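Local coordinates for solute-binding periplasmic protein of iron/siderophore ABC transporter (Yersinia pestis, PDB 6B2Y), which probably binds a chelated iron complex in the periplasm and hands it to an ABC transporter for uptake, at residues A[58-63]-A[82-87]; A[62-67]-A[332-337]; A[69-74]-A[370-375]; A[131-136]-A[157-162]. All blocks are in the same frame, centred on the assembly; numbering follows the deposited sequence.

Contact 1 of 4, residues A[58-63]-A[82-87]; sequences ILLGEG and VGWQGD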
loop_
_atom_site.group_PDB
_atom_site.type_symbol
_atom_site.label_atom_id
_atom_site.label_comp_id
_atom_site.label_asym_id
_atom_site.label_seq_id
_atom_site.Cartn_x
_atom_site.Cartn_y
_atom_site.Cartn_z
ATOM N N ILE A 58 -3.606 -12.481 17.119
ATOM C CA ILE A 58 -3.733 -11.132 16.565
ATOM C C ILE A 58 -4.955 -11.061 15.665
ATOM O O ILE A 58 -5.152 -11.932 14.808
ATOM C CB ILE A 58 -2.484 -10.742 15.757
ATOM C CG1 ILE A 58 -1.210 -10.902 16.588
ATOM C CG2 ILE A 58 -2.626 -9.304 15.214
ATOM C CD1 ILE A 58 0.040 -10.832 15.727
ATOM N N LEU A 59 -5.749 -10.004 15.827
ATOM C CA LEU A 59 -6.900 -9.728 14.975
ATOM C C LEU A 59 -6.564 -8.551 14.068
ATOM O O LEU A 59 -6.223 -7.472 14.556
ATOM C CB LEU A 59 -8.127 -9.408 15.824
ATOM C CG LEU A 59 -9.493 -9.386 15.147
ATOM C CD1 LEU A 59 -9.979 -10.815 14.914
ATOM C CD2 LEU A 59 -10.471 -8.609 16.018
ATOM N N LEU A 60 -6.684 -8.741 12.765
ATOM C CA LEU A 60 -6.431 -7.663 11.816
ATOM C C LEU A 60 -7.758 -6.997 11.470
ATOM O O LEU A 60 -8.568 -7.564 10.725
ATOM C CB LEU A 60 -5.716 -8.198 10.580
ATOM C CG LEU A 60 -4.351 -8.812 10.922
ATOM C CD1 LEU A 60 -3.684 -9.304 9.664
ATOM C CD2 LEU A 60 -3.461 -7.792 11.670
ATOM N N GLY A 61 -7.971 -5.790 12.006
ATOM C CA GLY A 61 -9.212 -5.056 11.787
ATOM C C GLY A 61 -9.383 -4.536 10.372
ATOM O O GLY A 61 -10.516 -4.261 9.955
ATOM N N GLU A 62 -8.278 -4.353 9.650
ATOM C CA GLU A 62 -8.259 -4.145 8.203
ATOM C C GLU A 62 -7.354 -5.215 7.604
ATOM O O GLU A 62 -6.202 -5.362 8.023
ATOM C CB GLU A 62 -7.765 -2.732 7.859
ATOM C CG GLU A 62 -8.449 -1.660 8.704
ATOM C CD GLU A 62 -7.916 -0.255 8.486
ATOM O OE1 GLU A 62 -7.097 -0.043 7.562
ATOM O OE2 GLU A 62 -8.353 0.647 9.232
ATOM N N GLY A 63 -7.881 -5.981 6.645
ATOM C CA GLY A 63 -7.193 -7.194 6.222
ATOM C C GLY A 63 -5.806 -6.928 5.665
ATOM O O GLY A 63 -4.874 -7.711 5.882
ATOM N N VAL A 82 -5.560 -14.812 14.151
ATOM C CA VAL A 82 -6.754 -15.581 14.512
ATOM C C VAL A 82 -8.021 -15.038 13.868
ATOM O O VAL A 82 -9.115 -15.569 14.120
ATOM C CB VAL A 82 -6.921 -15.660 16.042
ATOM C CG1 VAL A 82 -5.689 -16.307 16.655
ATOM C CG2 VAL A 82 -7.171 -14.287 16.623
ATOM N N GLY A 83 -7.909 -14.007 13.035
ATOM C CA GLY A 83 -9.049 -13.458 12.326
ATOM C C GLY A 83 -8.638 -12.229 11.547
ATOM O O GLY A 83 -7.749 -11.493 11.989
ATOM N N TRP A 84 -9.256 -11.983 10.397
ATOM C CA TRP A 84 -8.930 -10.753 9.695
ATOM C C TRP A 84 -10.137 -10.255 8.922
ATOM O O TRP A 84 -10.969 -11.035 8.450
ATOM C CB TRP A 84 -7.730 -10.901 8.742
ATOM C CG TRP A 84 -7.718 -12.077 7.784
ATOM C CD1 TRP A 84 -8.798 -12.807 7.326
ATOM C CD2 TRP A 84 -6.556 -12.653 7.153
ATOM N NE1 TRP A 84 -8.369 -13.781 6.460
ATOM C CE2 TRP A 84 -7.003 -13.715 6.340
ATOM C CE3 TRP A 84 -5.178 -12.371 7.202
ATOM C CZ2 TRP A 84 -6.124 -14.499 5.581
ATOM C CZ3 TRP A 84 -4.308 -13.153 6.449
ATOM C CH2 TRP A 84 -4.784 -14.208 5.656
ATOM N N GLN A 85 -10.212 -8.933 8.814
ATOM C CA GLN A 85 -11.179 -8.281 7.949
ATOM C C GLN A 85 -10.966 -8.719 6.498
ATOM O O GLN A 85 -9.870 -9.111 6.098
ATOM C CB GLN A 85 -11.038 -6.767 8.109
ATOM C CG GLN A 85 -12.127 -5.935 7.484
ATOM C CD GLN A 85 -11.765 -5.545 6.079
ATOM O OE1 GLN A 85 -10.604 -5.693 5.663
ATOM N NE2 GLN A 85 -12.752 -5.081 5.319
ATOM N N GLY A 86 -12.035 -8.649 5.703
ATOM C CA GLY A 86 -12.062 -9.336 4.416
ATOM C C GLY A 86 -11.238 -8.710 3.307
ATOM O O GLY A 86 -11.151 -9.310 2.228
ATOM N N ASP A 87 -10.626 -7.542 3.528
ATOM C CA ASP A 87 -9.972 -6.843 2.422
ATOM C C ASP A 87 -8.808 -7.627 1.821
ATOM O O ASP A 87 -8.500 -7.464 0.637
ATOM C CB ASP A 87 -9.453 -5.477 2.877
ATOM C CG ASP A 87 -10.544 -4.429 2.986
ATOM O OD1 ASP A 87 -11.721 -4.728 2.674
ATOM O OD2 ASP A 87 -10.217 -3.300 3.401
#
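I58 to L60 and V82 to Q85 run side by side as parallel strands, their axes 13° apart. Three backbone bonds join them: V82 N to I58 O, L60 N to G83 O at 3.1 Å and Q85 N to L60 O at 2.9 Å. L60 and W84 are bridge partners on one face of the sheet, and their CB atoms lie 3.8 Å apart. L60 CD1 reaches the edge of the indole, near its plane. The W84 ring itself leads away toward F88 and L111. On the other face, L59 CD1 lies 3.8 Å from G83 CA. Beyond the ladder, the Q85 side chain continues the contact. CG is anti to the backbone N (chi1 -169°) and the chain bends at chi2 (-92°), folding OE1 between G63 N and D87 N. Q85 OE1 accepts G63 N at 2.9 Å, in the carbonyl plane and on a lone pair. It also accepts D87 N at 2.8 Å, from above that plane, as a cap on the next helix. Q85 NE2 donates to D87 OD1 at 2.9 Å, which fixes the amide rotation. The two strands and helix 66-70 between them form a beta-alpha-beta unit of the parallel sheet.

Contact 2 of 4, residues A[62-67]-A[332-337]; sequences EGRLFY and NYYNSP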
loop_
_atom_site.group_PDB
_atom_site.type_symbol
_atom_site.label_atom_id
_atom_site.label_comp_id
_atom_site.label_asym_id
_atom_site.label_seq_id
_atom_site.Cartn_x
_atom_site.Cartn_y
_atom_site.Cartn_z
ATOM N N GLU A 62 -8.278 -4.353 9.650
ATOM C CA GLU A 62 -8.259 -4.145 8.203
ATOM C C GLU A 62 -7.354 -5.215 7.604
ATOM O O GLU A 62 -6.202 -5.362 8.023
ATOM C CB GLU A 62 -7.765 -2.732 7.859
ATOM C CG GLU A 62 -8.449 -1.660 8.704
ATOM C CD GLU A 62 -7.916 -0.255 8.486
ATOM O OE1 GLU A 62 -7.097 -0.043 7.562
ATOM O OE2 GLU A 62 -8.353 0.647 9.232
ATOM N N GLY A 63 -7.881 -5.981 6.645
ATOM C CA GLY A 63 -7.193 -7.194 6.222
ATOM C C GLY A 63 -5.806 -6.928 5.665
ATOM O O GLY A 63 -4.874 -7.711 5.882
ATOM N N ARG A 64 -5.646 -5.822 4.955
ATOM C CA ARG A 64 -4.374 -5.550 4.308
ATOM C C ARG A 64 -3.304 -5.069 5.286
ATOM O O ARG A 64 -2.154 -4.892 4.882
ATOM C CB ARG A 64 -4.596 -4.568 3.159
ATOM C CG ARG A 64 -5.264 -5.276 1.946
ATOM C CD ARG A 64 -5.775 -4.299 0.915
ATOM N NE ARG A 64 -6.943 -3.569 1.394
ATOM C CZ ARG A 64 -7.526 -2.573 0.732
ATOM N NH1 ARG A 64 -7.046 -2.179 -0.442
ATOM N NH2 ARG A 64 -8.589 -1.968 1.242
ATOM N N LEU A 65 -3.628 -4.924 6.574
ATOM C CA LEU A 65 -2.569 -4.760 7.570
ATOM C C LEU A 65 -1.702 -6.002 7.674
ATOM O O LEU A 65 -0.641 -5.961 8.307
ATOM C CB LEU A 65 -3.178 -4.399 8.932
ATOM C CG LEU A 65 -3.680 -2.951 8.940
ATOM C CD1 LEU A 65 -4.457 -2.604 10.210
ATOM C CD2 LEU A 65 -2.507 -1.973 8.717
ATOM N N PHE A 66 -2.114 -7.107 7.049
ATOM C CA PHE A 66 -1.254 -8.272 6.966
ATOM C C PHE A 66 0.089 -7.942 6.330
ATOM O O PHE A 66 1.110 -8.523 6.715
ATOM C CB PHE A 66 -1.959 -9.377 6.179
ATOM C CG PHE A 66 -1.073 -10.551 5.871
ATOM C CD1 PHE A 66 -0.600 -11.360 6.890
ATOM C CD2 PHE A 66 -0.704 -10.836 4.565
ATOM C CE1 PHE A 66 0.223 -12.437 6.613
ATOM C CE2 PHE A 66 0.120 -11.913 4.287
ATOM C CZ PHE A 66 0.583 -12.708 5.320
ATOM N N TYR A 67 0.127 -7.013 5.366
ATOM C CA TYR A 67 1.417 -6.664 4.769
ATOM C C TYR A 67 2.394 -6.223 5.849
ATOM O O TYR A 67 3.546 -6.665 5.877
ATOM C CB TYR A 67 1.274 -5.554 3.729
ATOM C CG TYR A 67 0.288 -5.801 2.620
ATOM C CD1 TYR A 67 0.238 -7.019 1.928
ATOM C CD2 TYR A 67 -0.589 -4.790 2.232
ATOM C CE1 TYR A 67 -0.681 -7.210 0.896
ATOM C CE2 TYR A 67 -1.507 -4.980 1.216
ATOM C CZ TYR A 67 -1.544 -6.194 0.553
ATOM O OH TYR A 67 -2.460 -6.344 -0.456
ATOM N N ASN A 332 -2.147 -1.152 -3.932
ATOM C CA ASN A 332 -2.050 -1.444 -2.506
ATOM C C ASN A 332 -0.817 -0.846 -1.853
ATOM O O ASN A 332 -0.760 -0.826 -0.612
ATOM C CB ASN A 332 -2.100 -2.952 -2.284
ATOM C CG ASN A 332 -3.485 -3.515 -2.531
ATOM O OD1 ASN A 332 -4.482 -2.948 -2.092
ATOM N ND2 ASN A 332 -3.550 -4.632 -3.254
ATOM N N TYR A 333 0.148 -0.328 -2.628
ATOM C CA TYR A 333 1.203 0.476 -2.021
ATOM C C TYR A 333 0.649 1.757 -1.389
ATOM O O TYR A 333 1.391 2.460 -0.677
ATOM C CB TYR A 333 2.299 0.829 -3.051
ATOM C CG TYR A 333 3.128 -0.367 -3.528
ATOM C CD1 TYR A 333 3.633 -1.306 -2.638
ATOM C CD2 TYR A 333 3.410 -0.535 -4.883
ATOM C CE1 TYR A 333 4.392 -2.396 -3.095
ATOM C CE2 TYR A 333 4.153 -1.609 -5.339
ATOM C CZ TYR A 333 4.633 -2.538 -4.453
ATOM O OH TYR A 333 5.376 -3.602 -4.939
ATOM N N TYR A 334 -0.629 2.083 -1.619
ATOM C CA TYR A 334 -1.206 3.265 -0.988
ATOM C C TYR A 334 -1.470 3.058 0.500
ATOM O O TYR A 334 -1.799 4.022 1.198
ATOM C CB TYR A 334 -2.491 3.670 -1.737
ATOM C CG TYR A 334 -3.759 2.987 -1.273
ATOM C CD1 TYR A 334 -4.878 3.732 -0.908
ATOM C CD2 TYR A 334 -3.839 1.604 -1.188
ATOM C CE1 TYR A 334 -6.034 3.110 -0.468
ATOM C CE2 TYR A 334 -4.984 0.981 -0.760
ATOM C CZ TYR A 334 -6.079 1.736 -0.404
ATOM O OH TYR A 334 -7.231 1.109 0.026
ATOM N N ASN A 335 -1.316 1.834 1.000
ATOM C CA ASN A 335 -1.521 1.549 2.424
ATOM C C ASN A 335 -0.687 0.329 2.815
ATOM O O ASN A 335 -1.203 -0.700 3.256
ATOM C CB ASN A 335 -3.004 1.323 2.722
ATOM C CG ASN A 335 -3.297 1.335 4.200
ATOM O OD1 ASN A 335 -2.464 1.773 4.994
ATOM N ND2 ASN A 335 -4.481 0.862 4.584
ATOM N N SER A 336 0.639 0.428 2.656
ATOM C CA SER A 336 1.504 -0.714 2.967
ATOM C C SER A 336 2.917 -0.238 3.230
ATOM O O SER A 336 3.419 0.583 2.457
ATOM C CB SER A 336 1.535 -1.724 1.815
ATOM O OG SER A 336 2.646 -2.606 1.976
ATOM N N PRO A 337 3.606 -0.764 4.244
ATOM C CA PRO A 337 5.015 -0.387 4.443
ATOM C C PRO A 337 5.945 -0.890 3.342
ATOM O O PRO A 337 7.131 -0.505 3.333
ATOM C CB PRO A 337 5.365 -1.009 5.796
ATOM C CG PRO A 337 4.372 -2.169 5.932
ATOM C CD PRO A 337 3.117 -1.690 5.283
HETATM O O HOH W 1 -0.220 -3.034 5.516
#
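R64 and Y67 meet N332, Y334 and S336 between the two lobes of a periplasmic binding protein fold. The loop after strand 58-60 of the first sheet here faces the loop after strand 326-330 of the second. Such a cleft between lobes is where proteins of this family hold their ligand. A direct hydrogen bond runs from R64 NH1 to N332 OD1, 3.1 Å long, with 159° at the hydrogen. It lies in the guanidinium plane, and the N332 amide stands almost square to that plane. The bend of R64 at chi3 (-71°) leaves CD beside N332 OD1 and carries the guanidinium to Y334. NH1 also comes to the edge of the Y334 ring, 3.8 Å from Y334 CE2. R64 NH2 makes a salt bridge with D87 OD2, so the two terminal nitrogens have different partners. Y67 packs beside this pair. Its CD2 touches S336 CB at 3.8 Å and its CE2 lies 4.1 Å from N332 CB. The Y67 hydroxyl is bonded to D92, and S336 OG to Y338 N. Water 1 adds a looser link: it donates to R64 O at 2.8 Å and only weakly to N335 O at 3.4 Å.

Contact 3 of 4, residues A[69-74]-A[370-375]; sequences VSLLEG and QFLAVE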
loop_
_atom_site.group_PDB
_atom_site.type_symbol
_atom_site.label_atom_id
_atom_site.label_comp_id
_atom_site.label_asym_id
_atom_site.label_seq_id
_atom_site.Cartn_x
_atom_site.Cartn_y
_atom_site.Cartn_z
ATOM N N VAL A 69 2.263 -6.781 9.144
ATOM C CA VAL A 69 2.541 -7.843 10.104
ATOM C C VAL A 69 3.467 -8.889 9.497
ATOM O O VAL A 69 4.337 -9.428 10.195
ATOM C CB VAL A 69 1.210 -8.441 10.600
ATOM C CG1 VAL A 69 1.432 -9.752 11.382
ATOM C CG2 VAL A 69 0.489 -7.432 11.456
ATOM N N SER A 70 3.341 -9.150 8.190
ATOM C CA SER A 70 4.202 -10.135 7.530
ATOM C C SER A 70 5.687 -9.805 7.678
ATOM O O SER A 70 6.521 -10.724 7.706
ATOM C CB SER A 70 3.839 -10.249 6.050
ATOM O OG SER A 70 4.325 -9.138 5.297
ATOM N N LEU A 71 6.044 -8.512 7.770
ATOM C CA LEU A 71 7.450 -8.135 7.896
ATOM C C LEU A 71 8.052 -8.520 9.239
ATOM O O LEU A 71 9.281 -8.491 9.378
ATOM C CB LEU A 71 7.611 -6.623 7.688
ATOM C CG LEU A 71 7.196 -6.124 6.299
ATOM C CD1 LEU A 71 7.103 -4.600 6.289
ATOM C CD2 LEU A 71 8.151 -6.612 5.211
ATOM N N LEU A 72 7.230 -8.880 10.226
ATOM C CA LEU A 72 7.705 -9.180 11.569
ATOM C C LEU A 72 7.699 -10.664 11.885
ATOM O O LEU A 72 8.324 -11.073 12.874
ATOM C CB LEU A 72 6.843 -8.461 12.619
ATOM C CG LEU A 72 6.723 -6.952 12.428
ATOM C CD1 LEU A 72 5.799 -6.297 13.466
ATOM C CD2 LEU A 72 8.107 -6.306 12.424
ATOM N N GLU A 73 7.020 -11.471 11.071
ATOM C CA GLU A 73 6.681 -12.846 11.416
ATOM C C GLU A 73 7.618 -13.879 10.810
ATOM O O GLU A 73 7.442 -15.076 11.073
ATOM C CB GLU A 73 5.245 -13.137 10.981
ATOM C CG GLU A 73 4.234 -12.324 11.766
ATOM C CD GLU A 73 4.305 -12.594 13.254
ATOM O OE1 GLU A 73 3.476 -13.399 13.754
ATOM O OE2 GLU A 73 5.187 -11.995 13.926
ATOM N N GLY A 74 8.589 -13.454 10.000
ATOM C CA GLY A 74 9.588 -14.378 9.478
ATOM C C GLY A 74 8.974 -15.489 8.634
ATOM O O GLY A 74 8.146 -15.255 7.744
ATOM N N GLN A 370 14.754 -11.164 2.880
ATOM C CA GLN A 370 15.114 -10.818 4.245
ATOM C C GLN A 370 13.950 -10.941 5.223
ATOM O O GLN A 370 14.180 -11.219 6.403
ATOM C CB GLN A 370 15.664 -9.388 4.306
ATOM C CG GLN A 370 17.102 -9.266 3.838
ATOM C CD GLN A 370 17.518 -7.831 3.667
ATOM O OE1 GLN A 370 17.790 -7.384 2.553
ATOM N NE2 GLN A 370 17.547 -7.090 4.765
ATOM N N PHE A 371 12.709 -10.697 4.780
ATOM C CA PHE A 371 11.603 -10.543 5.718
ATOM C C PHE A 371 10.430 -11.494 5.512
ATOM O O PHE A 371 9.658 -11.691 6.457
ATOM C CB PHE A 371 11.079 -9.094 5.678
ATOM C CG PHE A 371 12.134 -8.077 5.982
ATOM C CD1 PHE A 371 12.572 -7.896 7.282
ATOM C CD2 PHE A 371 12.709 -7.330 4.977
ATOM C CE1 PHE A 371 13.567 -6.966 7.572
ATOM C CE2 PHE A 371 13.703 -6.406 5.260
ATOM C CZ PHE A 371 14.138 -6.238 6.555
ATOM N N LEU A 372 10.279 -12.101 4.343
ATOM C CA LEU A 372 9.055 -12.826 4.032
ATOM C C LEU A 372 9.322 -14.321 3.842
ATOM O O LEU A 372 10.467 -14.774 3.747
ATOM C CB LEU A 372 8.394 -12.229 2.786
ATOM C CG LEU A 372 8.035 -10.742 2.928
ATOM C CD1 LEU A 372 7.359 -10.292 1.648
ATOM C CD2 LEU A 372 7.128 -10.506 4.136
ATOM N N ALA A 373 8.226 -15.085 3.779
ATOM C CA ALA A 373 8.264 -16.538 3.637
ATOM C C ALA A 373 7.798 -17.022 2.269
ATOM O O ALA A 373 7.692 -18.238 2.060
ATOM C CB ALA A 373 7.408 -17.189 4.728
ATOM N N VAL A 374 7.499 -16.114 1.347
ATOM C CA VAL A 374 7.099 -16.457 -0.010
ATOM C C VAL A 374 8.099 -15.850 -0.982
ATOM O O VAL A 374 8.832 -14.910 -0.662
ATOM C CB VAL A 374 5.659 -15.986 -0.344
ATOM C CG1 VAL A 374 4.650 -16.747 0.472
ATOM C CG2 VAL A 374 5.502 -14.492 -0.090
ATOM N N GLU A 375 8.118 -16.405 -2.191
ATOM C CA GLU A 375 8.947 -15.858 -3.248
ATOM C C GLU A 375 8.243 -14.686 -3.923
ATOM O O GLU A 375 7.015 -14.692 -4.080
ATOM C CB GLU A 375 9.257 -16.924 -4.300
ATOM C CG GLU A 375 10.737 -17.077 -4.593
ATOM C CD GLU A 375 11.541 -17.304 -3.331
ATOM O OE1 GLU A 375 12.484 -16.530 -3.074
ATOM O OE2 GLU A 375 11.225 -18.256 -2.588
HETATM O O HOH W 2 10.248 -11.099 9.000
#
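L71 and L372 both place CG anti to the carbonyl carbon (chi1 -62° and -59°) and stretch out beyond it. This brings L71 CD2 to 4.2 Å from L372 CD2. The same L71 methyl lies 3.9 Å from F371 CB, so one branch of L71 serves both residues. S70 OG sits between its backbone N and carbonyl carbon (chi1 76°). In that position it bonds to Y67 O and to the Y338 hydroxyl, while L372 CD2 presses against it at 3.3 Å. The F371 ring meets Y192 edge to face, and Q370 CB lies over one ring face, offset toward the rim. A373 CB lies 3.7 Å from G74 O at the outer end of the contact. The contact joins the C-terminal parts of two helical regions. Residues 71-74 follow helix 66-70, and helix 360-371 stops at F371, with L372 the first residue to leave helical geometry. L71 is also packed by M176 and Y192 of the long helices 168-182 and 186-207. No direct hydrogen bond crosses between the segments. Water 2 does that work: it donates to L71 O at 2.8 Å and to F371 O at 2.7 Å, and weakly accepts G74 N at 3.0 Å. Two backbone carbonyls, L71 O and F371 O, thus share one water donor, and the direct contacts are van der Waals ones, mostly made by aliphatic carbons.

Contact 4 of 4, residues A[131-136]-A[157-162]; sequences DIAIFG and VPVVFV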
loop_
_atom_site.group_PDB
_atom_site.type_symbol
_atom_site.label_atom_id
_atom_site.label_comp_id
_atom_site.label_asym_id
_atom_site.label_seq_id
_atom_site.Cartn_x
_atom_site.Cartn_y
_atom_site.Cartn_z
ATOM N N ASP A 131 -5.660 -11.467 21.601
ATOM C CA ASP A 131 -4.771 -10.764 22.526
ATOM C C ASP A 131 -4.662 -9.282 22.181
ATOM O O ASP A 131 -4.356 -8.463 23.054
ATOM C CB ASP A 131 -3.355 -11.361 22.487
ATOM C CG ASP A 131 -3.279 -12.783 23.018
ATOM O OD1 ASP A 131 -4.056 -13.127 23.933
ATOM O OD2 ASP A 131 -2.421 -13.550 22.526
ATOM N N ILE A 132 -4.885 -8.932 20.918
ATOM C CA ILE A 132 -4.669 -7.582 20.413
ATOM C C ILE A 132 -5.352 -7.481 19.054
ATOM O O ILE A 132 -5.489 -8.487 18.343
ATOM C CB ILE A 132 -3.161 -7.274 20.315
ATOM C CG1 ILE A 132 -2.914 -5.778 20.129
ATOM C CG2 ILE A 132 -2.505 -8.094 19.197
ATOM C CD1 ILE A 132 -1.491 -5.372 20.429
ATOM N N ALA A 133 -5.795 -6.278 18.689
ATOM C CA ALA A 133 -6.356 -6.003 17.372
ATOM C C ALA A 133 -5.692 -4.757 16.795
ATOM O O ALA A 133 -5.369 -3.825 17.535
ATOM C CB ALA A 133 -7.878 -5.807 17.441
ATOM N N ILE A 134 -5.477 -4.744 15.482
ATOM C CA ILE A 134 -4.780 -3.640 14.820
ATOM C C ILE A 134 -5.722 -3.018 13.800
ATOM O O ILE A 134 -6.374 -3.743 13.038
ATOM C CB ILE A 134 -3.485 -4.121 14.135
ATOM C CG1 ILE A 134 -2.615 -4.915 15.120
ATOM C CG2 ILE A 134 -2.727 -2.947 13.566
ATOM C CD1 ILE A 134 -1.523 -5.721 14.450
ATOM N N PHE A 135 -5.807 -1.684 13.797
ATOM C CA PHE A 135 -6.564 -0.941 12.795
ATOM C C PHE A 135 -5.716 0.187 12.234
ATOM O O PHE A 135 -4.669 0.537 12.777
ATOM C CB PHE A 135 -7.848 -0.330 13.368
ATOM C CG PHE A 135 -8.876 -1.336 13.765
ATOM C CD1 PHE A 135 -8.764 -2.019 14.967
ATOM C CD2 PHE A 135 -9.974 -1.572 12.956
ATOM C CE1 PHE A 135 -9.721 -2.937 15.343
ATOM C CE2 PHE A 135 -10.928 -2.483 13.336
ATOM C CZ PHE A 135 -10.805 -3.160 14.524
ATOM N N GLY A 136 -6.209 0.794 11.157
ATOM C CA GLY A 136 -5.592 1.980 10.594
ATOM C C GLY A 136 -6.323 3.227 11.056
ATOM O O GLY A 136 -7.496 3.171 11.411
ATOM N N VAL A 157 -10.293 -5.864 24.960
ATOM C CA VAL A 157 -9.198 -6.279 24.076
ATOM C C VAL A 157 -8.433 -5.035 23.630
ATOM O O VAL A 157 -9.062 -4.057 23.189
ATOM C CB VAL A 157 -9.735 -7.055 22.877
ATOM C CG1 VAL A 157 -8.647 -7.258 21.823
ATOM C CG2 VAL A 157 -10.286 -8.404 23.315
ATOM N N PRO A 158 -7.102 -5.024 23.730
ATOM C CA PRO A 158 -6.344 -3.828 23.335
ATOM C C PRO A 158 -6.419 -3.606 21.831
ATOM O O PRO A 158 -6.243 -4.538 21.049
ATOM C CB PRO A 158 -4.909 -4.148 23.782
ATOM C CG PRO A 158 -4.999 -5.423 24.589
ATOM C CD PRO A 158 -6.222 -6.126 24.153
ATOM N N VAL A 159 -6.661 -2.357 21.435
ATOM C CA VAL A 159 -6.724 -1.960 20.031
ATOM C C VAL A 159 -5.607 -0.956 19.771
ATOM O O VAL A 159 -5.459 0.021 20.517
ATOM C CB VAL A 159 -8.095 -1.351 19.678
ATOM C CG1 VAL A 159 -8.094 -0.815 18.264
ATOM C CG2 VAL A 159 -9.220 -2.369 19.888
ATOM N N VAL A 160 -4.826 -1.189 18.719
ATOM C CA VAL A 160 -3.685 -0.336 18.379
ATOM C C VAL A 160 -3.892 0.190 16.961
ATOM O O VAL A 160 -4.147 -0.599 16.043
ATOM C CB VAL A 160 -2.358 -1.112 18.478
ATOM C CG1 VAL A 160 -1.226 -0.332 17.818
ATOM C CG2 VAL A 160 -2.037 -1.446 19.931
ATOM N N PHE A 161 -3.763 1.516 16.784
ATOM C CA PHE A 161 -3.890 2.156 15.475
ATOM C C PHE A 161 -2.524 2.415 14.857
ATOM O O PHE A 161 -1.607 2.880 15.537
ATOM C CB PHE A 161 -4.658 3.476 15.568
ATOM C CG PHE A 161 -6.113 3.292 15.848
ATOM C CD1 PHE A 161 -7.017 3.103 14.806
ATOM C CD2 PHE A 161 -6.580 3.257 17.153
ATOM C CE1 PHE A 161 -8.361 2.904 15.071
ATOM C CE2 PHE A 161 -7.930 3.055 17.419
ATOM C CZ PHE A 161 -8.812 2.882 16.378
ATOM N N VAL A 162 -2.403 2.112 13.562
ATOM C CA VAL A 162 -1.227 2.420 12.751
ATOM C C VAL A 162 -1.664 3.324 11.604
ATOM O O VAL A 162 -2.850 3.566 11.398
ATOM C CB VAL A 162 -0.539 1.156 12.205
ATOM C CG1 VAL A 162 0.025 0.314 13.342
ATOM C CG2 VAL A 162 -1.535 0.346 11.320
#
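The rings of F135 and F161 project from the same face of the sheet. G136 O is at the edge of the F161 ring, near its plane and 3.4 Å from F161 CD1. F161 CE1 lies 3.7 Å from F135 CB, which is oblique to the F161 ring plane. The F135 ring is met obliquely in turn by V159, whose CG1 approaches F135 CD1 at 3.6 Å. F135 reaches it with CG anti to the carbonyl carbon (chi1 -67°), which tilts the ring toward V159. Helix 147-154 covers this face, with L152 against A133, F135 and V159. On the other face I132 CD1 meets V160 CG2 at 4.0 Å, and I134 CG2 meets V162 CG2. Helix 168-182 covers that side through L178 and L179. Strand 132-136, helix 147-154 and strand 159-162 form a beta-alpha-beta unit, and 159-162 is an outermost strand of the parallel sheet within this chain. The strand axes diverge by 31°. The ladder has four backbone bonds: A133 N to P158 O, V160 N to A133 O at 2.9 Å, F135 N to V160 O at 3.0 Å and V162 N to F135 O at 2.9 Å. P158 has no N-H to give, and its CD instead packs on D131 O at 3.2 Å. The D131 carboxylate turns away and accepts E56 N and R57 N through OD2. On the outer side of strand 159-162, F161 N is bonded to D43 and V159 O to R47.

From the N terminus, strand 58-60 comes first. Contact 1 closes the short loop through helix 66-70 to strand 81-85. Contact 4 opens later and closes a second short loop, from strand 132-136 to strand 159-162. Strands 58-60 and 132-136 are neighbours, so both contacts build one parallel sheet. Contacts 2 and 3 are long-range, closing loops of over 260 residues from either end of helix 66-70. Contact 4 falls wholly within both loops. Contact 2 starts in the stretch that contact 1 also uses, sharing E62 and G63. Contact 3 crosses both contact 1 and contact 2. Contact 2 ties the two lobes together, while contact 3 brings the end of helix 360-371 back to the first sheet's helix.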